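Local coordinates for xylose isomerase-like TIM barrel domain-containing protein (Thermus thermophilus, PDB 3AYV), which is of uncertain function but binds zinc ions in a TIM barrel related to AP endonucleases and may take part in protection against oxidative stress, at residues Leu52-Asp62 / Leu88-Gly98; His208-Leu216 / Ala233-Glu241. All blocks are in the same frame, centred on the assembly; numbering follows the deposited sequence.

The two contacts sample the inside and the outside of one eight-stranded parallel barrel. Contact 1 lies deep, its centre about 7 Å from the centre of the chain, and joins neighbouring strands 52-55 and 92-96 where H55 and H96 bind a zinc ion. Contact 2 lies about 20 Å from that centre, in the outer layer, where the connection leading to strand 219-222 packs on the C-terminal helix 229-240. Their centres are about 26 Å apart and their nearest atoms about 9 Å, so they do not touch. Contact 2 is nonetheless not remote from the metal cluster, since the side chain of H208 comes within about 11 Å of a bound zinc.

Contact 1 of 2, residues Leu52-Asp62 / Leu88-Gly98; sequences LSVHLPFWNLD and LGADRAVFHSG. With ZN (zinc ion), chain E.
H55 and H96 meet through a zinc ion, which lies 2.3 Å from H55 NE2 and 2.4 Å from H96 NE2; E136 and two waters complete its ligands. H55 ND1 donates in its ring plane to an in-plane lone pair of L56 O (2.8 Å, 160° at hydrogen), fixing the ring's rotation and leaving NE2 to the metal. Behind these ligands the strands run parallel, 19° apart. Their ladder passes from D91 N to L52 O at 3.0 Å, through V54, which bonds R92 O and V94 N, to L56 N on V94 O. F58 CB lies over one face of H96, 4.1 Å from the ring centroid, a CH-pi contact, and chi1 of 66° lays the phenyl against the imidazole, CD1 3.5 Å from H96 CE1. On the other side of the sheet V54 CG2 packs on A93 CB (3.6 Å), toward helix 68-87. Farther along, D62 lies against G98 and its OD1 pairs with R111 and L64 N; an alanine here would probably leave the R111 charge without this mate and the L64 amide without its acceptor. The contact pairs two strands of a right-handed beta-alpha-beta crossover in a TIM barrel, with zinc ligands at the C-terminal strand ends.

Contact 2 of 2, residues His208-Leu216 / Ala233-Glu241; sequences HGAWLRPYL and AFLQALAGE
L212 and L238 form the close-packed middle of this contact, together with L235 and L216. L212 CD2 meets L235 CD2 at 3.7 Å and also reaches L238 CD2, whose side chain runs at about a right angle to that of L212. L216 spreads its two methyls over the helix: CD2 lies against L235 CD2, while CD1 rests 3.9 Å from A239 CB. L235 and L212 also touch L188 of strand 185-188, which ties this apolar patch to the barrel wall. One helical turn before L238, F234 closes the patch: its CE1 lies 3.8 Å from H208 CB, and G209 N sits at the edge of its ring.

The solvent side is polar. R213 carries CG anti to its own N (chi1 -158°) and bends at a nearly eclipsed chi3 (-22°), one face of the guanidinium lying on L238 CD1. NH1 reaches an in-plane lone pair of L238 O at 2.7 Å, although the bond is bent, with 135° at hydrogen. The same nitrogen forms a salt bridge with E241 OE2 (2.8 Å), using the anti lone pair of that oxygen; NH2 adds a weak bond to it. Because L238 O lies near the C-terminal end of helix 229-240, the guanidinium charge would be expected to suit the helix dipole. E241 is the last modelled residue and exposed; its CG and L238 CD1 both come implausibly near R213 NH1, leaving the pose of the R213 end uncertain. Together these contacts dock the connection between strands 185-188 and 219-222 against the C-terminal helix, in the outer layer of a TIM barrel.

Contact 1 of 2, residues Leu52-Asp62 / Leu88-Gly98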
loop_
_atom_site.group_PDB
_atom_site.type_symbol
_atom_site.label_atom_id
_atom_site.label_comp_id
_atom_site.label_asym_id
_atom_site.label_seq_id
_atom_site.Cartn_x
_atom_site.Cartn_y
_atom_site.Cartn_z
ATOM N N LEU A 52 8.475 10.171 2.797
ATOM C CA LEU A 52 8.453 9.249 1.669
ATOM C C LEU A 52 8.273 7.807 2.143
ATOM O O LEU A 52 8.905 7.361 3.107
ATOM C CB LEU A 52 9.719 9.393 0.823
ATOM C CG LEU A 52 9.830 8.519 -0.448
ATOM C CD1 LEU A 52 10.632 9.215 -1.513
ATOM C CD2 LEU A 52 10.421 7.094 -0.160
ATOM N N SER A 53 7.396 7.098 1.446
ATOM C CA SER A 53 7.211 5.671 1.645
ATOM C C SER A 53 7.263 5.056 0.248
ATOM O O SER A 53 7.306 5.777 -0.747
ATOM C CB SER A 53 5.887 5.373 2.359
ATOM O OG SER A 53 4.783 6.065 1.782
ATOM N N VAL A 54 7.302 3.728 0.158
ATOM C CA VAL A 54 7.318 3.107 -1.173
ATOM C C VAL A 54 6.242 2.040 -1.265
ATOM O O VAL A 54 5.828 1.473 -0.254
ATOM C CB VAL A 54 8.676 2.444 -1.558
ATOM C CG1 VAL A 54 9.841 3.441 -1.485
ATOM C CG2 VAL A 54 8.937 1.233 -0.677
ATOM N N HIS A 55 5.789 1.789 -2.493
ATOM C CA HIS A 55 4.989 0.584 -2.778
ATOM C C HIS A 55 5.908 -0.401 -3.469
ATOM O O HIS A 55 6.475 -0.109 -4.525
ATOM C CB HIS A 55 3.805 0.930 -3.687
ATOM C CG HIS A 55 2.737 -0.115 -3.676
ATOM N ND1 HIS A 55 2.985 -1.442 -3.982
ATOM C CD2 HIS A 55 1.425 -0.040 -3.356
ATOM C CE1 HIS A 55 1.862 -2.133 -3.856
ATOM N NE2 HIS A 55 0.900 -1.303 -3.492
ATOM N N LEU A 56 6.113 -1.564 -2.842
ATOM C CA LEU A 56 6.965 -2.599 -3.380
ATOM C C LEU A 56 6.317 -3.207 -4.622
ATOM O O LEU A 56 5.129 -3.018 -4.839
ATOM C CB LEU A 56 7.252 -3.666 -2.319
ATOM C CG LEU A 56 8.015 -3.142 -1.097
ATOM C CD1 LEU A 56 8.064 -4.184 -0.023
ATOM C CD2 LEU A 56 9.470 -2.757 -1.509
ATOM N N PRO A 57 7.117 -3.843 -5.484
ATOM C CA PRO A 57 6.527 -4.499 -6.671
ATOM C C PRO A 57 5.423 -5.478 -6.267
ATOM O O PRO A 57 5.475 -6.041 -5.146
ATOM C CB PRO A 57 7.723 -5.260 -7.262
ATOM C CG PRO A 57 8.932 -4.371 -6.852
ATOM C CD PRO A 57 8.590 -3.989 -5.451
ATOM N N PHE A 58 4.440 -5.686 -7.155
ATOM C CA PHE A 58 3.368 -6.630 -6.862
ATOM C C PHE A 58 2.794 -7.348 -8.090
ATOM O O PHE A 58 2.202 -8.418 -7.935
ATOM C CB PHE A 58 2.212 -5.940 -6.129
ATOM C CG PHE A 58 1.496 -4.920 -6.966
ATOM C CD1 PHE A 58 0.344 -5.271 -7.694
ATOM C CD2 PHE A 58 1.970 -3.607 -7.038
ATOM C CE1 PHE A 58 -0.309 -4.336 -8.476
ATOM C CE2 PHE A 58 1.318 -2.643 -7.827
ATOM C CZ PHE A 58 0.179 -3.006 -8.544
ATOM N N TRP A 59 2.882 -6.725 -9.265
ATOM C CA TRP A 59 2.214 -7.315 -10.433
ATOM C C TRP A 59 2.735 -8.725 -10.686
ATOM O O TRP A 59 3.937 -8.922 -10.849
ATOM C CB TRP A 59 2.390 -6.449 -11.687
ATOM C CG TRP A 59 1.468 -5.276 -11.764
ATOM C CD1 TRP A 59 1.827 -3.958 -11.759
ATOM C CD2 TRP A 59 0.035 -5.306 -11.877
ATOM N NE1 TRP A 59 0.709 -3.164 -11.875
ATOM C CE2 TRP A 59 -0.406 -3.967 -11.921
ATOM C CE3 TRP A 59 -0.920 -6.338 -11.906
ATOM C CZ2 TRP A 59 -1.769 -3.620 -12.027
ATOM C CZ3 TRP A 59 -2.285 -5.992 -12.007
ATOM C CH2 TRP A 59 -2.687 -4.644 -12.064
ATOM N N ASN A 60 1.812 -9.703 -10.739
ATOM C CA ASN A 60 2.162 -11.098 -11.026
ATOM C C ASN A 60 3.110 -11.739 -10.029
ATOM O O ASN A 60 3.778 -12.708 -10.349
ATOM C CB ASN A 60 2.742 -11.227 -12.439
ATOM C CG ASN A 60 1.800 -10.683 -13.496
ATOM O OD1 ASN A 60 2.093 -9.668 -14.149
ATOM N ND2 ASN A 60 0.637 -11.336 -13.648
ATOM N N LEU A 61 3.167 -11.199 -8.815
ATOM C CA LEU A 61 4.022 -11.796 -7.798
ATOM C C LEU A 61 3.208 -12.505 -6.720
ATOM O O LEU A 61 2.097 -12.092 -6.397
ATOM C CB LEU A 61 4.890 -10.714 -7.126
ATOM C CG LEU A 61 5.765 -9.897 -8.101
ATOM C CD1 LEU A 61 6.588 -8.834 -7.358
ATOM C CD2 LEU A 61 6.665 -10.752 -8.978
ATOM N N ASP A 62 3.797 -13.557 -6.148
ATOM C CA ASP A 62 3.210 -14.281 -5.035
ATOM C C ASP A 62 4.281 -15.180 -4.417
ATOM O O ASP A 62 4.809 -16.089 -5.092
ATOM C CB ASP A 62 2.002 -15.130 -5.515
ATOM C CG ASP A 62 1.337 -15.866 -4.388
ATOM O OD1 ASP A 62 1.633 -15.562 -3.208
ATOM O OD2 ASP A 62 0.506 -16.763 -4.667
ATOM N N LEU A 88 16.185 5.517 -0.525
ATOM C CA LEU A 88 15.359 6.706 -0.641
ATOM C C LEU A 88 14.961 7.268 0.715
ATOM O O LEU A 88 14.258 8.278 0.775
ATOM C CB LEU A 88 14.096 6.403 -1.465
ATOM C CG LEU A 88 14.293 6.017 -2.935
ATOM C CD1 LEU A 88 12.974 5.457 -3.447
ATOM C CD2 LEU A 88 14.734 7.228 -3.766
ATOM N N GLY A 89 15.409 6.630 1.799
ATOM C CA GLY A 89 15.013 7.039 3.150
ATOM C C GLY A 89 13.533 6.848 3.469
ATOM O O GLY A 89 12.944 7.628 4.220
ATOM N N ALA A 90 12.920 5.808 2.898
ATOM C CA ALA A 90 11.504 5.525 3.155
ATOM C C ALA A 90 11.254 5.145 4.584
ATOM O O ALA A 90 12.061 4.425 5.192
ATOM C CB ALA A 90 11.007 4.379 2.216
ATOM N N ASP A 91 10.145 5.613 5.135
ATOM C CA ASP A 91 9.760 5.199 6.482
ATOM C C ASP A 91 9.021 3.859 6.452
ATOM O O ASP A 91 9.192 3.034 7.353
ATOM C CB ASP A 91 8.988 6.287 7.259
ATOM C CG ASP A 91 7.650 6.706 6.595
ATOM O OD1 ASP A 91 7.298 6.251 5.474
ATOM O OD2 ASP A 91 6.931 7.509 7.235
ATOM N N ARG A 92 8.264 3.642 5.372
ATOM C CA ARG A 92 7.398 2.449 5.255
ATOM C C ARG A 92 7.472 1.874 3.846
ATOM O O ARG A 92 7.773 2.599 2.879
ATOM C CB ARG A 92 5.946 2.856 5.545
ATOM C CG ARG A 92 5.707 3.311 6.970
ATOM C CD ARG A 92 4.512 4.251 7.106
ATOM N NE ARG A 92 4.266 4.491 8.531
ATOM C CZ ARG A 92 3.074 4.684 9.086
ATOM N NH1 ARG A 92 1.972 4.659 8.356
ATOM N NH2 ARG A 92 2.993 4.888 10.402
ATOM N N ALA A 93 7.184 0.566 3.724
ATOM C CA ALA A 93 7.134 -0.093 2.410
ATOM C C ALA A 93 5.894 -0.952 2.414
ATOM O O ALA A 93 5.675 -1.746 3.356
ATOM C CB ALA A 93 8.391 -0.966 2.150
ATOM N N VAL A 94 5.090 -0.813 1.366
ATOM C CA VAL A 94 3.782 -1.484 1.318
ATOM C C VAL A 94 3.857 -2.599 0.286
ATOM O O VAL A 94 4.482 -2.430 -0.772
ATOM C CB VAL A 94 2.677 -0.489 0.881
ATOM C CG1 VAL A 94 1.318 -1.196 0.800
ATOM C CG2 VAL A 94 2.589 0.699 1.873
ATOM N N PHE A 95 3.196 -3.730 0.575
ATOM C CA PHE A 95 3.214 -4.860 -0.356
ATOM C C PHE A 95 1.870 -5.594 -0.259
ATOM O O PHE A 95 1.093 -5.398 0.702
ATOM C CB PHE A 95 4.417 -5.800 -0.079
ATOM C CG PHE A 95 4.226 -6.663 1.141
ATOM C CD1 PHE A 95 4.473 -6.145 2.413
ATOM C CD2 PHE A 95 3.788 -7.986 1.024
ATOM C CE1 PHE A 95 4.264 -6.915 3.551
ATOM C CE2 PHE A 95 3.579 -8.783 2.165
ATOM C CZ PHE A 95 3.823 -8.241 3.433
ATOM N N HIS A 96 1.567 -6.392 -1.284
ATOM C CA HIS A 96 0.332 -7.187 -1.307
ATOM C C HIS A 96 0.610 -8.619 -0.876
ATOM O O HIS A 96 1.753 -9.069 -0.964
ATOM C CB HIS A 96 -0.188 -7.284 -2.756
ATOM C CG HIS A 96 -0.686 -5.990 -3.311
ATOM N ND1 HIS A 96 -1.270 -5.909 -4.558
ATOM C CD2 HIS A 96 -0.719 -4.740 -2.798
ATOM C CE1 HIS A 96 -1.617 -4.656 -4.801
ATOM N NE2 HIS A 96 -1.282 -3.927 -3.756
ATOM N N SER A 97 -0.431 -9.359 -0.474
ATOM C CA SER A 97 -0.214 -10.767 -0.044
ATOM C C SER A 97 0.131 -11.744 -1.178
ATOM O O SER A 97 0.664 -12.839 -0.918
ATOM C CB SER A 97 -1.427 -11.297 0.739
ATOM O OG SER A 97 -2.483 -11.650 -0.157
ATOM N N GLY A 98 -0.202 -11.378 -2.410
ATOM C CA GLY A 98 0.034 -12.276 -3.538
ATOM C C GLY A 98 -1.174 -13.170 -3.839
ATOM O O GLY A 98 -1.179 -13.898 -4.844
HETATM ZN ZN ZN E . -1.372 -1.576 -3.336
HETATM O O HOH W 1 10.750 9.578 4.647
HETATM O O HOH W 2 3.622 -7.212 -3.315
HETATM O O HOH W 3 -1.917 0.398 -3.816
HETATM O O HOH W 4 -2.041 -1.576 -5.702
#

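Contact 2 of 2, residues His208-Leu216 / Ala233-Glu241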
loop_
_atom_site.group_PDB
_atom_site.type_symbol
_atom_site.label_atom_id
_atom_site.label_comp_id
_atom_site.label_asym_id
_atom_site.label_seq_id
_atom_site.Cartn_x
_atom_site.Cartn_y
_atom_site.Cartn_z
ATOM N N HIS A 208 -16.617 8.055 2.611
ATOM C CA HIS A 208 -15.530 8.249 3.582
ATOM C C HIS A 208 -15.904 9.132 4.763
ATOM O O HIS A 208 -15.347 8.980 5.853
ATOM C CB HIS A 208 -14.289 8.849 2.928
ATOM C CG HIS A 208 -13.717 8.001 1.834
ATOM N ND1 HIS A 208 -12.614 7.193 2.016
ATOM C CD2 HIS A 208 -14.105 7.830 0.549
ATOM C CE1 HIS A 208 -12.337 6.569 0.881
ATOM N NE2 HIS A 208 -13.234 6.930 -0.019
ATOM N N GLY A 209 -16.802 10.083 4.534
ATOM C CA GLY A 209 -17.273 10.946 5.622
ATOM C C GLY A 209 -17.827 10.162 6.806
ATOM O O GLY A 209 -17.689 10.589 7.965
ATOM N N ALA A 210 -18.444 9.015 6.531
ATOM C CA ALA A 210 -19.029 8.182 7.569
ATOM C C ALA A 210 -18.018 7.401 8.430
ATOM O O ALA A 210 -18.359 7.004 9.546
ATOM C CB ALA A 210 -20.094 7.219 6.969
ATOM N N TRP A 211 -16.785 7.179 7.946
ATOM C CA TRP A 211 -15.863 6.300 8.678
ATOM C C TRP A 211 -14.424 6.759 8.816
ATOM O O TRP A 211 -13.687 6.221 9.644
ATOM C CB TRP A 211 -15.919 4.860 8.104
ATOM C CG TRP A 211 -15.521 4.765 6.647
ATOM C CD1 TRP A 211 -16.370 4.795 5.560
ATOM C CD2 TRP A 211 -14.196 4.627 6.117
ATOM N NE1 TRP A 211 -15.638 4.676 4.399
ATOM C CE2 TRP A 211 -14.308 4.573 4.711
ATOM C CE3 TRP A 211 -12.922 4.513 6.696
ATOM C CZ2 TRP A 211 -13.190 4.422 3.875
ATOM C CZ3 TRP A 211 -11.813 4.373 5.859
ATOM C CH2 TRP A 211 -11.955 4.335 4.469
ATOM N N LEU A 212 -14.003 7.746 8.024
ATOM C CA LEU A 212 -12.571 8.061 7.926
ATOM C C LEU A 212 -12.042 9.019 8.995
ATOM O O LEU A 212 -10.840 8.995 9.320
ATOM C CB LEU A 212 -12.218 8.588 6.525
ATOM C CG LEU A 212 -10.763 9.009 6.245
ATOM C CD1 LEU A 212 -9.781 7.816 6.312
ATOM C CD2 LEU A 212 -10.701 9.666 4.887
ATOM N N ARG A 213 -12.921 9.850 9.547
ATOM C CA ARG A 213 -12.466 10.900 10.464
ATOM C C ARG A 213 -11.564 10.397 11.622
ATOM O O ARG A 213 -10.552 11.043 11.912
ATOM C CB ARG A 213 -13.626 11.776 10.982
ATOM C CG ARG A 213 -13.144 13.147 11.469
ATOM C CD ARG A 213 -14.290 14.006 11.970
ATOM N NE ARG A 213 -15.563 13.560 11.402
ATOM C CZ ARG A 213 -16.201 14.175 10.413
ATOM N NH1 ARG A 213 -15.682 15.276 9.897
ATOM N NH2 ARG A 213 -17.352 13.694 9.947
ATOM N N PRO A 214 -11.898 9.244 12.253
ATOM C CA PRO A 214 -11.007 8.779 13.335
ATOM C C PRO A 214 -9.567 8.505 12.918
ATOM O O PRO A 214 -8.696 8.445 13.779
ATOM C CB PRO A 214 -11.691 7.498 13.842
ATOM C CG PRO A 214 -13.118 7.662 13.474
ATOM C CD PRO A 214 -13.075 8.370 12.125
ATOM N N TYR A 215 -9.309 8.366 11.614
ATOM C CA TYR A 215 -7.985 7.932 11.097
ATOM C C TYR A 215 -7.139 9.049 10.525
ATOM O O TYR A 215 -6.058 8.827 10.006
ATOM C CB TYR A 215 -8.179 6.772 10.075
ATOM C CG TYR A 215 -8.903 5.619 10.719
ATOM C CD1 TYR A 215 -8.199 4.656 11.438
ATOM C CD2 TYR A 215 -10.289 5.524 10.678
ATOM C CE1 TYR A 215 -8.849 3.622 12.071
ATOM C CE2 TYR A 215 -10.947 4.496 11.320
ATOM C CZ TYR A 215 -10.213 3.542 12.007
ATOM O OH TYR A 215 -10.861 2.515 12.646
ATOM N N LEU A 216 -7.609 10.283 10.662
ATOM C CA LEU A 216 -6.915 11.433 10.075
ATOM C C LEU A 216 -5.535 11.747 10.660
ATOM O O LEU A 216 -4.781 12.544 10.090
ATOM C CB LEU A 216 -7.818 12.681 10.109
ATOM C CG LEU A 216 -9.080 12.554 9.249
ATOM C CD1 LEU A 216 -9.922 13.812 9.328
ATOM C CD2 LEU A 216 -8.755 12.247 7.789
ATOM N N ALA A 233 -8.732 18.556 -0.428
ATOM C CA ALA A 233 -9.826 19.427 0.002
ATOM C C ALA A 233 -10.911 18.669 0.760
ATOM O O ALA A 233 -11.473 19.190 1.730
ATOM C CB ALA A 233 -10.434 20.180 -1.210
ATOM N N PHE A 234 -11.212 17.440 0.317
ATOM C CA PHE A 234 -12.119 16.546 1.047
ATOM C C PHE A 234 -11.556 16.282 2.464
ATOM O O PHE A 234 -12.289 16.388 3.461
ATOM C CB PHE A 234 -12.309 15.214 0.270
ATOM C CG PHE A 234 -13.375 14.296 0.845
ATOM C CD1 PHE A 234 -13.109 13.496 1.964
ATOM C CD2 PHE A 234 -14.633 14.215 0.258
ATOM C CE1 PHE A 234 -14.094 12.647 2.490
ATOM C CE2 PHE A 234 -15.632 13.366 0.775
ATOM C CZ PHE A 234 -15.358 12.582 1.891
ATOM N N LEU A 235 -10.261 15.972 2.551
ATOM C CA LEU A 235 -9.651 15.609 3.841
ATOM C C LEU A 235 -9.666 16.802 4.815
ATOM O O LEU A 235 -9.930 16.652 6.028
ATOM C CB LEU A 235 -8.215 15.102 3.654
ATOM C CG LEU A 235 -8.078 13.726 2.980
ATOM C CD1 LEU A 235 -6.620 13.350 2.773
ATOM C CD2 LEU A 235 -8.775 12.690 3.860
ATOM N N GLN A 236 -9.371 17.975 4.265
ATOM C CA GLN A 236 -9.346 19.204 5.033
ATOM C C GLN A 236 -10.712 19.594 5.608
ATOM O O GLN A 236 -10.779 20.034 6.764
ATOM C CB GLN A 236 -8.745 20.325 4.199
ATOM C CG GLN A 236 -7.223 20.289 4.173
ATOM C CD GLN A 236 -6.643 21.194 3.106
ATOM O OE1 GLN A 236 -5.436 21.420 3.065
ATOM N NE2 GLN A 236 -7.500 21.700 2.222
ATOM N N ALA A 237 -11.778 19.441 4.821
ATOM C CA ALA A 237 -13.152 19.673 5.289
ATOM C C ALA A 237 -13.531 18.643 6.342
ATOM O O ALA A 237 -14.221 18.944 7.307
ATOM C CB ALA A 237 -14.143 19.613 4.133
ATOM N N LEU A 238 -13.088 17.410 6.139
ATOM C CA LEU A 238 -13.373 16.352 7.087
ATOM C C LEU A 238 -12.692 16.658 8.411
ATOM O O LEU A 238 -13.261 16.416 9.474
ATOM C CB LEU A 238 -12.910 14.992 6.531
ATOM C CG LEU A 238 -13.430 13.755 7.250
ATOM C CD1 LEU A 238 -14.972 13.689 7.265
ATOM C CD2 LEU A 238 -12.838 12.507 6.602
ATOM N N ALA A 239 -11.475 17.192 8.331
ATOM C CA ALA A 239 -10.648 17.476 9.505
ATOM C C ALA A 239 -11.132 18.685 10.311
ATOM O O ALA A 239 -10.784 18.822 11.486
ATOM C CB ALA A 239 -9.180 17.676 9.092
ATOM N N GLY A 240 -11.911 19.559 9.670
ATOM C CA GLY A 240 -12.321 20.842 10.267
ATOM C C GLY A 240 -13.598 20.762 11.077
ATOM O O GLY A 240 -13.924 21.691 11.834
ATOM N N GLU A 241 -14.318 19.651 10.912
ATOM C CA GLU A 241 -15.569 19.392 11.634
ATOM C C GLU A 241 -15.434 18.234 12.626
ATOM O O GLU A 241 -14.577 17.354 12.473
ATOM C CB GLU A 241 -16.712 19.115 10.648
ATOM C CG GLU A 241 -16.365 18.080 9.570
ATOM C CD GLU A 241 -17.550 17.673 8.709
ATOM O OE1 GLU A 241 -18.361 18.555 8.339
ATOM O OE2 GLU A 241 -17.665 16.463 8.391
#